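Local coordinates for protein succinate-semialdehyde dehydrogenase (Synechococcus sp., PDB 4ITA) that probably oxidises succinic semialdehyde to succinate with NADP+ as cofactor, as a member of the aldehyde dehydrogenase family, at residues A37-Y41 / F177-V181; F46-R50 / L147-N151; W52-A56 / L172-P178; A56-E61 / S89-R94; A165-E169 / F182-L186. All blocks are in the same frame, centred on the assembly; numbering follows the deposited sequence.

Interaction 1: A37-Y41 / F177-V181; sequences AFQAY and FPEGV. With EDO (1,2-ethanediol), chain E.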
# COMPACT_ATOMS: atom_id res chain seq x y z
N ALA A 37 -17.86 9.08 -15.89
CA ALA A 37 -16.79 9.97 -16.31
C ALA A 37 -15.47 9.21 -16.46
O ALA A 37 -14.74 9.45 -17.42
CB ALA A 37 -16.62 11.13 -15.34
N PHE A 38 -15.18 8.31 -15.53
CA PHE A 38 -13.96 7.51 -15.59
C PHE A 38 -13.88 6.69 -16.87
O PHE A 38 -12.81 6.55 -17.47
CB PHE A 38 -13.85 6.58 -14.38
CG PHE A 38 -12.70 5.60 -14.48
CD1 PHE A 38 -11.39 6.06 -14.49
CD2 PHE A 38 -12.94 4.24 -14.57
CE1 PHE A 38 -10.33 5.17 -14.60
CE2 PHE A 38 -11.88 3.34 -14.67
CZ PHE A 38 -10.57 3.81 -14.68
N GLN A 39 -15.00 6.13 -17.30
CA GLN A 39 -14.99 5.28 -18.49
C GLN A 39 -14.51 6.03 -19.72
O GLN A 39 -13.82 5.46 -20.57
CB GLN A 39 -16.36 4.64 -18.71
CG GLN A 39 -16.59 3.46 -17.78
CD GLN A 39 -15.45 2.46 -17.85
OE1 GLN A 39 -14.97 2.10 -18.92
NE2 GLN A 39 -14.99 2.02 -16.68
N ALA A 40 -14.82 7.32 -19.79
CA ALA A 40 -14.33 8.15 -20.88
C ALA A 40 -12.95 8.73 -20.57
O ALA A 40 -12.09 8.80 -21.45
CB ALA A 40 -15.31 9.27 -21.19
N TYR A 41 -12.74 9.13 -19.32
CA TYR A 41 -11.52 9.83 -18.94
C TYR A 41 -10.29 8.94 -19.06
O TYR A 41 -9.21 9.40 -19.43
CB TYR A 41 -11.65 10.43 -17.54
CG TYR A 41 -10.50 11.33 -17.16
CD1 TYR A 41 -10.30 12.54 -17.82
CD2 TYR A 41 -9.63 10.99 -16.14
CE1 TYR A 41 -9.25 13.38 -17.48
CE2 TYR A 41 -8.58 11.83 -15.78
CZ TYR A 41 -8.39 13.01 -16.47
OH TYR A 41 -7.35 13.85 -16.14
N PHE A 177 -11.26 20.11 -17.07
CA PHE A 177 -11.46 18.70 -16.73
C PHE A 177 -12.93 18.34 -16.84
O PHE A 177 -13.77 19.04 -16.28
CB PHE A 177 -10.95 18.39 -15.31
CG PHE A 177 -9.45 18.32 -15.21
CD1 PHE A 177 -8.76 17.18 -15.63
CD2 PHE A 177 -8.73 19.38 -14.67
CE1 PHE A 177 -7.38 17.12 -15.53
CE2 PHE A 177 -7.35 19.32 -14.56
CZ PHE A 177 -6.68 18.19 -14.99
N PRO A 178 -13.25 17.26 -17.58
CA PRO A 178 -14.66 16.90 -17.78
C PRO A 178 -15.44 16.67 -16.48
O PRO A 178 -14.88 16.27 -15.44
CB PRO A 178 -14.58 15.61 -18.58
CG PRO A 178 -13.29 15.72 -19.35
CD PRO A 178 -12.34 16.41 -18.39
N GLU A 179 -16.74 16.93 -16.54
CA GLU A 179 -17.63 16.75 -15.41
C GLU A 179 -17.53 15.32 -14.87
O GLU A 179 -17.57 14.36 -15.63
CB GLU A 179 -19.06 17.03 -15.85
CG GLU A 179 -20.09 16.91 -14.74
CD GLU A 179 -21.50 17.24 -15.19
OE1 GLU A 179 -21.71 17.52 -16.38
OE2 GLU A 179 -22.40 17.21 -14.33
N GLY A 180 -17.39 15.19 -13.55
CA GLY A 180 -17.29 13.89 -12.92
C GLY A 180 -15.87 13.40 -12.70
O GLY A 180 -15.65 12.41 -12.01
N VAL A 181 -14.90 14.09 -13.30
CA VAL A 181 -13.51 13.70 -13.11
C VAL A 181 -13.02 14.08 -11.71
O VAL A 181 -12.22 13.36 -11.11
CB VAL A 181 -12.62 14.27 -14.23
CG1 VAL A 181 -11.14 14.15 -13.90
CG2 VAL A 181 -12.95 13.57 -15.55
C1 EDO E . -14.71 19.57 -11.96
O1 EDO E . -16.01 19.68 -12.54
C2 EDO E . -13.79 18.75 -12.86
O2 EDO E . -14.31 17.43 -13.04

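Interaction 2: F46-R50 / L147-N151; sequences FSQRR and LMAGN. With EDO (1,2-ethanediol), chain S; EDO (1,2-ethanediol), chain F.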
# COMPACT_ATOMS: atom_id res chain seq x y z
N PHE A 46 -2.62 11.74 -22.68
CA PHE A 46 -1.82 12.56 -21.79
C PHE A 46 -1.80 14.02 -22.20
O PHE A 46 -1.75 14.90 -21.35
CB PHE A 46 -0.40 12.00 -21.67
CG PHE A 46 -0.30 10.79 -20.80
CD1 PHE A 46 -0.55 10.89 -19.43
CD2 PHE A 46 0.03 9.55 -21.33
CE1 PHE A 46 -0.46 9.77 -18.61
CE2 PHE A 46 0.12 8.42 -20.52
CZ PHE A 46 -0.13 8.53 -19.16
N SER A 47 -1.85 14.30 -23.51
CA SER A 47 -1.84 15.69 -23.96
C SER A 47 -3.05 16.47 -23.44
O SER A 47 -2.91 17.61 -23.00
CB SER A 47 -1.78 15.78 -25.48
OG SER A 47 -2.84 15.05 -26.06
N GLN A 48 -4.22 15.85 -23.46
CA GLN A 48 -5.42 16.49 -22.90
C GLN A 48 -5.29 16.68 -21.40
O GLN A 48 -5.56 17.77 -20.88
CB GLN A 48 -6.68 15.68 -23.22
CG GLN A 48 -7.16 15.81 -24.65
CD GLN A 48 -7.40 14.47 -25.34
OE1 GLN A 48 -7.90 13.52 -24.73
NE2 GLN A 48 -7.03 14.39 -26.61
N ARG A 49 -4.87 15.64 -20.68
CA ARG A 49 -4.76 15.73 -19.23
C ARG A 49 -3.75 16.80 -18.85
O ARG A 49 -3.97 17.57 -17.92
CB ARG A 49 -4.33 14.39 -18.64
CG ARG A 49 -5.27 13.25 -18.97
CD ARG A 49 -4.72 11.94 -18.45
NE ARG A 49 -5.39 10.82 -19.08
CZ ARG A 49 -5.01 9.56 -18.96
NH1 ARG A 49 -3.96 9.24 -18.21
NH2 ARG A 49 -5.68 8.61 -19.60
N ARG A 50 -2.64 16.85 -19.59
CA ARG A 50 -1.60 17.83 -19.37
C ARG A 50 -2.09 19.25 -19.60
O ARG A 50 -1.78 20.16 -18.83
CB ARG A 50 -0.42 17.54 -20.31
CG ARG A 50 0.73 18.50 -20.19
CD ARG A 50 1.88 18.11 -21.12
NE ARG A 50 2.38 16.77 -20.83
CZ ARG A 50 2.22 15.72 -21.64
NH1 ARG A 50 2.70 14.54 -21.28
NH2 ARG A 50 1.58 15.84 -22.80
N LEU A 147 -5.21 12.82 -11.54
CA LEU A 147 -5.80 13.22 -12.80
C LEU A 147 -4.86 12.95 -13.97
O LEU A 147 -5.30 12.57 -15.06
CB LEU A 147 -6.24 14.69 -12.76
CG LEU A 147 -7.26 15.01 -11.65
CD1 LEU A 147 -8.03 16.32 -11.89
CD2 LEU A 147 -8.23 13.86 -11.33
N MET A 148 -3.55 13.12 -13.76
CA MET A 148 -2.62 12.82 -14.84
C MET A 148 -2.62 11.33 -15.16
O MET A 148 -2.44 10.93 -16.31
CB MET A 148 -1.21 13.30 -14.49
CG MET A 148 -0.27 13.35 -15.69
SD MET A 148 -0.74 14.41 -17.12
CE MET A 148 0.79 14.23 -18.06
N ALA A 149 -2.84 10.50 -14.14
CA ALA A 149 -2.83 9.05 -14.30
C ALA A 149 -4.11 8.51 -14.94
O ALA A 149 -4.14 7.36 -15.35
CB ALA A 149 -2.61 8.37 -12.95
N GLY A 150 -5.16 9.33 -14.99
CA GLY A 150 -6.42 8.90 -15.57
C GLY A 150 -7.43 8.37 -14.56
O GLY A 150 -8.48 7.86 -14.97
N ASN A 151 -7.13 8.47 -13.27
CA ASN A 151 -8.13 8.22 -12.24
C ASN A 151 -9.13 9.37 -12.20
O ASN A 151 -8.87 10.45 -12.72
CB ASN A 151 -7.47 8.13 -10.86
CG ASN A 151 -6.74 6.81 -10.62
OD1 ASN A 151 -7.16 5.75 -11.08
ND2 ASN A 151 -5.66 6.87 -9.85
C1 EDO S . -5.40 5.74 -18.85
O1 EDO S . -5.87 4.46 -19.32
C2 EDO S . -3.89 5.93 -19.03
O2 EDO S . -3.30 6.55 -17.88
C1 EDO F . -2.58 8.63 -8.99
O1 EDO F . -3.77 8.58 -8.18
C2 EDO F . -1.82 7.31 -8.92
O2 EDO F . -1.22 7.24 -7.62

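Interaction 3: W52-A56 / L172-P178; sequences WLENA and LEAAGFP. With EDO (1,2-ethanediol), chain E.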
# COMPACT_ATOMS: atom_id res chain seq x y z
N TRP A 52 -5.21 20.34 -19.32
CA TRP A 52 -6.13 20.71 -18.24
C TRP A 52 -5.36 20.97 -16.94
O TRP A 52 -5.65 21.93 -16.23
CB TRP A 52 -7.22 19.65 -18.10
CG TRP A 52 -8.04 19.50 -19.36
CD1 TRP A 52 -8.40 20.50 -20.24
CD2 TRP A 52 -8.58 18.29 -19.90
NE1 TRP A 52 -9.13 19.97 -21.28
CE2 TRP A 52 -9.25 18.62 -21.10
CE3 TRP A 52 -8.55 16.95 -19.50
CZ2 TRP A 52 -9.89 17.66 -21.89
CZ3 TRP A 52 -9.19 15.99 -20.28
CH2 TRP A 52 -9.85 16.36 -21.47
N LEU A 53 -4.34 20.16 -16.67
CA LEU A 53 -3.52 20.36 -15.47
C LEU A 53 -2.76 21.68 -15.52
O LEU A 53 -2.68 22.40 -14.53
CB LEU A 53 -2.54 19.21 -15.29
CG LEU A 53 -2.77 18.23 -14.15
CD1 LEU A 53 -1.54 17.36 -13.98
CD2 LEU A 53 -3.09 18.97 -12.86
N GLU A 54 -2.21 22.00 -16.69
CA GLU A 54 -1.49 23.26 -16.85
C GLU A 54 -2.43 24.45 -16.79
O GLU A 54 -2.07 25.51 -16.27
CB GLU A 54 -0.64 23.26 -18.13
CG GLU A 54 0.54 22.30 -17.99
CD GLU A 54 1.44 22.22 -19.21
OE1 GLU A 54 0.99 22.57 -20.32
OE2 GLU A 54 2.61 21.78 -19.04
N ASN A 55 -3.65 24.28 -17.29
CA ASN A 55 -4.66 25.32 -17.14
C ASN A 55 -4.99 25.58 -15.67
O ASN A 55 -5.14 26.72 -15.26
CB ASN A 55 -5.95 24.96 -17.89
CG ASN A 55 -5.86 25.16 -19.38
OD1 ASN A 55 -4.90 25.72 -19.89
ND2 ASN A 55 -6.89 24.72 -20.08
N ALA A 56 -5.09 24.50 -14.89
CA ALA A 56 -5.34 24.62 -13.45
C ALA A 56 -4.20 25.39 -12.77
O ALA A 56 -4.45 26.28 -11.95
CB ALA A 56 -5.51 23.25 -12.82
N LEU A 172 -10.79 23.25 -11.24
CA LEU A 172 -10.63 22.11 -12.14
C LEU A 172 -11.67 22.11 -13.26
O LEU A 172 -11.36 21.73 -14.40
CB LEU A 172 -10.59 20.80 -11.36
CG LEU A 172 -9.40 20.69 -10.41
CD1 LEU A 172 -9.54 19.48 -9.50
CD2 LEU A 172 -8.09 20.61 -11.17
N GLU A 173 -12.88 22.58 -12.97
CA GLU A 173 -13.90 22.77 -14.01
C GLU A 173 -13.45 23.83 -15.01
O GLU A 173 -13.56 23.64 -16.23
CB GLU A 173 -15.24 23.16 -13.37
CG GLU A 173 -16.41 23.26 -14.37
CD GLU A 173 -16.33 24.46 -15.29
OE1 GLU A 173 -16.03 25.58 -14.83
OE2 GLU A 173 -16.56 24.28 -16.51
N ALA A 174 -13.01 24.98 -14.50
CA ALA A 174 -12.58 26.08 -15.36
C ALA A 174 -11.38 25.68 -16.20
O ALA A 174 -11.22 26.16 -17.32
CB ALA A 174 -12.27 27.32 -14.53
N ALA A 175 -10.55 24.79 -15.67
CA ALA A 175 -9.36 24.32 -16.38
C ALA A 175 -9.71 23.44 -17.58
O ALA A 175 -8.92 23.32 -18.51
CB ALA A 175 -8.45 23.57 -15.44
N GLY A 176 -10.89 22.82 -17.54
CA GLY A 176 -11.34 21.99 -18.63
C GLY A 176 -11.54 20.52 -18.31
O GLY A 176 -11.93 19.76 -19.18
N PHE A 177 -11.26 20.11 -17.07
CA PHE A 177 -11.46 18.70 -16.73
C PHE A 177 -12.93 18.34 -16.84
O PHE A 177 -13.77 19.04 -16.28
CB PHE A 177 -10.95 18.39 -15.31
CG PHE A 177 -9.45 18.32 -15.21
CD1 PHE A 177 -8.76 17.18 -15.63
CD2 PHE A 177 -8.73 19.38 -14.67
CE1 PHE A 177 -7.38 17.12 -15.53
CE2 PHE A 177 -7.35 19.32 -14.56
CZ PHE A 177 -6.68 18.19 -14.99
N PRO A 178 -13.25 17.26 -17.58
CA PRO A 178 -14.66 16.90 -17.78
C PRO A 178 -15.44 16.67 -16.48
O PRO A 178 -14.88 16.27 -15.44
CB PRO A 178 -14.58 15.61 -18.58
CG PRO A 178 -13.29 15.72 -19.35
CD PRO A 178 -12.34 16.41 -18.39
C1 EDO E . -14.71 19.57 -11.96
O1 EDO E . -16.01 19.68 -12.54
C2 EDO E . -13.79 18.75 -12.86
O2 EDO E . -14.31 17.43 -13.04

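Interaction 4: A56-E61 / S89-R94; sequences AAAILE and SALVCR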
# COMPACT_ATOMS: atom_id res chain seq x y z
N ALA A 56 -5.09 24.50 -14.89
CA ALA A 56 -5.34 24.62 -13.45
C ALA A 56 -4.20 25.39 -12.77
O ALA A 56 -4.45 26.28 -11.95
CB ALA A 56 -5.51 23.25 -12.82
N ALA A 57 -2.96 25.06 -13.13
CA ALA A 57 -1.80 25.79 -12.62
C ALA A 57 -1.90 27.27 -12.94
O ALA A 57 -1.66 28.12 -12.08
CB ALA A 57 -0.51 25.20 -13.17
N ALA A 58 -2.24 27.60 -14.18
CA ALA A 58 -2.34 29.01 -14.59
C ALA A 58 -3.43 29.76 -13.83
O ALA A 58 -3.27 30.93 -13.49
CB ALA A 58 -2.53 29.12 -16.10
N ILE A 59 -4.55 29.08 -13.55
CA ILE A 59 -5.61 29.68 -12.75
C ILE A 59 -5.12 29.98 -11.33
O ILE A 59 -5.32 31.08 -10.81
CB ILE A 59 -6.86 28.77 -12.71
CG1 ILE A 59 -7.52 28.72 -14.09
CG2 ILE A 59 -7.84 29.26 -11.66
CD1 ILE A 59 -8.52 27.59 -14.27
N LEU A 60 -4.45 29.01 -10.71
CA LEU A 60 -3.87 29.21 -9.39
C LEU A 60 -2.83 30.34 -9.37
O LEU A 60 -2.77 31.13 -8.42
CB LEU A 60 -3.22 27.91 -8.91
CG LEU A 60 -4.21 26.82 -8.48
CD1 LEU A 60 -3.55 25.45 -8.57
CD2 LEU A 60 -4.69 27.07 -7.05
N GLU A 61 -2.02 30.41 -10.42
CA GLU A 61 -0.98 31.43 -10.53
C GLU A 61 -1.54 32.84 -10.73
O GLU A 61 -0.97 33.82 -10.25
CB GLU A 61 -0.00 31.08 -11.66
CG GLU A 61 0.90 29.89 -11.34
CD GLU A 61 1.38 29.14 -12.58
OE1 GLU A 61 1.06 29.54 -13.71
OE2 GLU A 61 2.09 28.13 -12.41
N SER A 89 0.62 24.76 -4.89
CA SER A 89 -0.43 23.99 -5.55
C SER A 89 -0.26 24.01 -7.08
O SER A 89 -0.37 22.98 -7.74
CB SER A 89 -1.81 24.51 -5.15
OG SER A 89 -2.05 24.33 -3.76
N ALA A 90 0.02 25.20 -7.63
CA ALA A 90 0.30 25.31 -9.05
C ALA A 90 1.53 24.48 -9.41
O ALA A 90 1.57 23.82 -10.45
CB ALA A 90 0.51 26.76 -9.44
N LEU A 91 2.54 24.52 -8.55
CA LEU A 91 3.79 23.83 -8.82
C LEU A 91 3.61 22.33 -8.95
O LEU A 91 4.20 21.71 -9.83
CB LEU A 91 4.80 24.15 -7.72
CG LEU A 91 6.26 23.79 -7.94
CD1 LEU A 91 6.85 24.67 -9.03
CD2 LEU A 91 7.02 23.93 -6.63
N VAL A 92 2.80 21.72 -8.09
CA VAL A 92 2.63 20.26 -8.18
C VAL A 92 1.79 19.89 -9.41
O VAL A 92 1.99 18.83 -10.01
CB VAL A 92 2.10 19.63 -6.86
CG1 VAL A 92 0.66 20.08 -6.57
CG2 VAL A 92 2.21 18.11 -6.92
N CYS A 93 0.86 20.77 -9.81
CA CYS A 93 0.14 20.57 -11.07
C CYS A 93 1.12 20.53 -12.23
O CYS A 93 1.08 19.63 -13.08
CB CYS A 93 -0.89 21.68 -11.29
SG CYS A 93 -2.33 21.57 -10.20
N ARG A 94 2.03 21.50 -12.26
CA ARG A 94 3.02 21.56 -13.34
C ARG A 94 3.99 20.37 -13.29
O ARG A 94 4.37 19.84 -14.33
CB ARG A 94 3.78 22.88 -13.31
CG ARG A 94 2.89 24.05 -13.66
CD ARG A 94 3.67 25.29 -14.10
NE ARG A 94 2.76 26.38 -14.42
CZ ARG A 94 2.09 26.48 -15.57
NH1 ARG A 94 2.25 25.56 -16.50
NH2 ARG A 94 1.27 27.50 -15.78

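Interaction 5: A165-E169 / F182-L186; sequences ALAVE and FQTLL. With EDO (1,2-ethanediol), chain E.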
# COMPACT_ATOMS: atom_id res chain seq x y z
N ALA A 165 -12.91 23.78 -0.50
CA ALA A 165 -13.26 22.55 -1.20
C ALA A 165 -14.02 22.84 -2.50
O ALA A 165 -13.72 22.26 -3.56
CB ALA A 165 -14.04 21.64 -0.29
N LEU A 166 -14.99 23.75 -2.45
CA LEU A 166 -15.73 24.13 -3.65
C LEU A 166 -14.84 24.86 -4.65
O LEU A 166 -14.96 24.67 -5.85
CB LEU A 166 -16.94 24.98 -3.28
CG LEU A 166 -17.99 24.24 -2.46
CD1 LEU A 166 -19.01 25.21 -1.88
CD2 LEU A 166 -18.68 23.17 -3.31
N ALA A 167 -13.93 25.69 -4.15
CA ALA A 167 -13.01 26.42 -5.02
C ALA A 167 -12.11 25.48 -5.82
O ALA A 167 -11.86 25.72 -7.00
CB ALA A 167 -12.19 27.43 -4.23
N VAL A 168 -11.61 24.42 -5.19
CA VAL A 168 -10.75 23.48 -5.91
C VAL A 168 -11.52 22.82 -7.06
O VAL A 168 -11.01 22.74 -8.18
CB VAL A 168 -10.15 22.42 -4.98
CG1 VAL A 168 -9.48 21.32 -5.78
CG2 VAL A 168 -9.16 23.07 -4.01
N GLU A 169 -12.75 22.39 -6.80
CA GLU A 169 -13.57 21.85 -7.88
C GLU A 169 -13.79 22.87 -8.99
O GLU A 169 -13.68 22.54 -10.16
CB GLU A 169 -14.91 21.30 -7.38
CG GLU A 169 -15.74 20.73 -8.53
CD GLU A 169 -17.11 20.18 -8.16
OE1 GLU A 169 -17.24 19.44 -7.18
OE2 GLU A 169 -18.07 20.47 -8.91
N PHE A 182 -13.48 15.22 -11.20
CA PHE A 182 -13.19 15.61 -9.83
C PHE A 182 -14.46 16.17 -9.21
O PHE A 182 -15.08 17.07 -9.78
CB PHE A 182 -12.08 16.67 -9.77
CG PHE A 182 -11.67 17.03 -8.36
CD1 PHE A 182 -12.43 17.91 -7.59
CD2 PHE A 182 -10.52 16.49 -7.81
CE1 PHE A 182 -12.05 18.23 -6.29
CE2 PHE A 182 -10.13 16.80 -6.51
CZ PHE A 182 -10.90 17.67 -5.75
N GLN A 183 -14.84 15.65 -8.05
CA GLN A 183 -16.03 16.16 -7.38
C GLN A 183 -15.78 16.35 -5.90
O GLN A 183 -15.33 15.43 -5.22
CB GLN A 183 -17.23 15.22 -7.57
CG GLN A 183 -17.72 15.09 -9.01
CD GLN A 183 -18.86 14.09 -9.12
OE1 GLN A 183 -20.04 14.46 -9.12
NE2 GLN A 183 -18.51 12.82 -9.20
N THR A 184 -16.10 17.54 -5.42
CA THR A 184 -16.12 17.83 -4.00
C THR A 184 -17.41 17.33 -3.37
O THR A 184 -18.50 17.64 -3.85
CB THR A 184 -15.96 19.32 -3.78
OG1 THR A 184 -14.60 19.67 -4.06
CG2 THR A 184 -16.32 19.73 -2.35
N LEU A 185 -17.27 16.54 -2.32
CA LEU A 185 -18.42 16.04 -1.56
C LEU A 185 -18.53 16.82 -0.27
O LEU A 185 -17.68 16.69 0.62
CB LEU A 185 -18.27 14.55 -1.24
CG LEU A 185 -17.95 13.62 -2.42
CD1 LEU A 185 -17.86 12.18 -1.93
CD2 LEU A 185 -18.99 13.73 -3.52
N LEU A 186 -19.58 17.64 -0.16
CA LEU A 186 -19.85 18.34 1.10
C LEU A 186 -20.53 17.36 2.04
O LEU A 186 -21.75 17.29 2.11
CB LEU A 186 -20.71 19.58 0.86
CG LEU A 186 -20.05 20.69 0.04
CD1 LEU A 186 -20.97 21.92 -0.01
CD2 LEU A 186 -18.67 21.06 0.59
C1 EDO E . -14.71 19.57 -11.96
O1 EDO E . -16.01 19.68 -12.54
C2 EDO E . -13.79 18.75 -12.86
O2 EDO E . -14.31 17.43 -13.04
O HOH W 1 -19.37 17.88 -6.49

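Interaction 1: A37-Y41 / F177-V181
A chi1 of -172° carries the ring of Tyr-41 to the side of its own carbonyl carbon and out from helix 24-41, while Val-181, with CG1 anti to the backbone N (chi1 167°), turns both methyls to meet that ring. Val-181 closes a type II beta turn that starts at Pro-178, in the connection from helix 162-175 to strand 182-185 of the Rossmann-type domain. Val-181 CG1 stands over the centre of the Tyr-41 ring, 3.9 Å from its centroid and 10° off the normal, a CH-pi contact; Val-181 CG2 lies over the same face nearer the root, 3.6 Å from Tyr-41 CD1. The phenol oxygen goes further and meets the rim of Phe-177, with Tyr-41 OH 3.3 Å from Phe-177 CE1 and near the plane of that ring. The hydroxyl's polar partner is Leu-147 O, on helix 137-149.

One helical turn earlier, Ala-37 presses its methyl on the backbone of the turn, CB to Glu-179 O 3.4 Å. Gly-180 is forced here twice over: its positive phi would jam a side chain against the preceding carbonyl, and any CB would collide with Ala-37 CB. The Glu-179 side chain leaves the turn away from 37-41, and its OE2 forms a salt bridge with Lys-33. The carbonyl of Pro-178 is gripped by two donors, Val-181 N at 3.1 Å to Pro-178 O within the turn, and a bound 1,2-ethanediol, probably from the crystallisation liquor, whose O2 lies 2.7 Å from Pro-178 O and in turn accepts from Phe-182 N.

Interaction 2: F46-R50 / L147-N151
Met-148 and Arg-49 carry this contact, with Phe-46 beside them: the start of helix 46-62 lies across the C-terminal end of helix 137-149. The CB of Met-148 points away from its partner helix, but a bend at chi2 (59°) brings the thioether back, so that SD lies 3.9 Å from Arg-49 CB and the methyl CE touches both Phe-46 CD1 (3.9 Å) and Arg-50 NH1 (3.8 Å). The polar end of Arg-50 is held elsewhere, by Ala-97 O and Glu-101.

Arg-49 runs extended along the end of the helix. Its NH1 donates to Met-148 O at 3.0 Å with a nearly straight bond (161°); the acceptor is in the guanidinium plane, whereas the donor stands 36° above the carbonyl plane. The edge of Phe-46 meets the same oxygen, CE1 to Met-148 O 3.2 Å. Over one guanidinium face lies Gly-150 CA, whose residue ends the helix in a Schellman motif. Arg-49 NH1 also donates to O2 of a 1,2-ethanediol at 2.8 Å, which passes the link on to Ala-149 O, and Thr-44 OG1 takes NE. A methionine in place of Arg-49 would probably leave Met-148 O without its side-chain donor and strip the cation from this helix end.

A positive group thus faces the last carbonyls of helix 137-149, at the negative end of the helix dipole, an arrangement likely to be electrostatically favourable.

Interaction 3: W52-A56 / L172-P178
Leu-172 makes the first touch, its CD2 reaching Ala-56 CB at 4.0 Å where the last turn of helix 162-175 passes helix 46-62. One turn on, Ala-175 brings the helices closest: its methyl fits against the other backbone, CB to Trp-52 O 3.3 Å. Its carbonyl accepts a straight bond from Asn-55, ND2 to Ala-175 O 2.9 Å and 170° at the hydrogen, with the acceptor in the plane of the amide.

Gly-176 leaves the helix with positive phi in a Schellman motif. Its O lies 3.4 Å above the plane of the Trp-52 indole, offset toward the rim, and a CB on this residue would run into Trp-52 CD1. Phe-177 then folds back against the same tryptophan. Trp-52 CB stands squarely over the phenyl centre, 3.4 Å from the centroid, and the indole turns its edge to that face, the planes at 61°; at the phenyl's own edge lies Leu-53 CG. Pro-178 finishes the run with CD over the six-membered ring of Trp-52, 4.0 Å from the centroid, on the indole face that also receives Gly-176 O. Tyr-41 of helix 24-41 packs against Trp-52.

The chemistry is largely that of CH groups against aromatic faces, with one neutral side-chain amide meeting a carbonyl at the helix end; no salt bridge joins the two segments.

Interaction 4: A56-E61 / S89-R94
The guanidinium of Arg-94 has Ala-57 CB over one face, 3.6 Å above the plane toward the rim, and the carboxylate of Glu-61 at its edge. The two flat groups are nearly coplanar, 21° apart, and meet side-on in a two-pronged salt bridge: Arg-94 NE donates to Glu-61 OE2 at 2.7 Å, and Arg-94 NH2 to Glu-61 OE1 at 2.9 Å with an angle of 175°. Each oxygen is approached on its syn side. Both chains arrive extended from opposite directions, and Arg-94 CG lies 3.6 Å from Ala-57 CB. A leucine in place of Arg-94 would probably leave the Glu-61 carboxylate without its charged mate and free to turn.

Inward of the salt bridge, Ala-57 and Ala-90 face each other with CB atoms 4.2 Å apart, Ala-57 CB also touches Cys-93 CB at 4.0 Å, and Leu-60 lays CD1 3.7 Å from Ala-90 N. Phe-140 of helix 137-149 closes over Leu-60, Ser-89 and Cys-93.

The axes of 56-61 and 89-94 come within 8.3 Å and cross at -163°, a close antiparallel pairing of helices 46-62 and 79-103 in the aldehyde dehydrogenase fold, with alanines at the closest approach.

Interaction 5: A165-E169 / F182-L186
Thr-184 meets helix 162-175 with two polar atoms. Its OG1 donates to Ala-165 O at 2.8 Å, from well above the carbonyl plane (58° out of it), and its backbone N donates to Glu-169 OE1 at 2.8 Å with an angle of 164°, on the anti side of the carboxylate. The threonine methyl rests on the helix, Thr-184 CG2 to Ala-165 CB 3.6 Å. Ala-165 O receives a second, weak bond from Glu-169 N.

Glu-169 reaches this place because CG is anti to the backbone N (chi1 180°) and the chain stays extended beyond it, passing CG beside Phe-182 O at 3.9 Å. A water completes the grip by donating to Glu-169 OE1 and to Thr-184 O, at 2.7 Å from OE1, so the carboxylate oxygen serves the N-H directly and the C=O of the same residue through water. Apolar contacts flank the polar centre: Val-168 CG1 against Phe-182 CZ at 3.9 Å at one end, Leu-166 CD2 against Leu-186 CD1 at 4.2 Å at the other.

Further out, backbone bonds of Gln-183 and Leu-185 to strand 152-156 fix the strand, and Gln-183, whose side chain leaves the strand pointing away from the helix, donates through NE2 to Lys-30 O of helix 24-41. The axes of 165-169 and 182-185 run antiparallel, 7.7 Å apart at closest, in the second half of the beta-alpha-beta unit 152-156, 162-175, 182-185; helix 137-149 packs beside Val-168 and Phe-182, and helix 24-41 lies against the other face of the strand.

Following the chain, helix 24-41 opens the widest loop, closed by interaction 1 at the turn after helix 162-175. Helix 46-62 then starts three loops in succession: interaction 4 closes first, on helix 79-103, interaction 2 next, on the end of helix 137-149, and interaction 3 last, on 172-178, sharing Phe-177 and Pro-178 with interaction 1. Interaction 4 therefore nests within interactions 1, 2 and 3, and interaction 2 within 1, while 2 and 3 cross. Interaction 5 is a short local closure; it crosses 1 and 3 and follows 2 and 4. Interactions 1 to 4 tie helices 24-41 and 46-62 to later helices and the 177-181 loop; interaction 5 ties helix 162-175 to its strand.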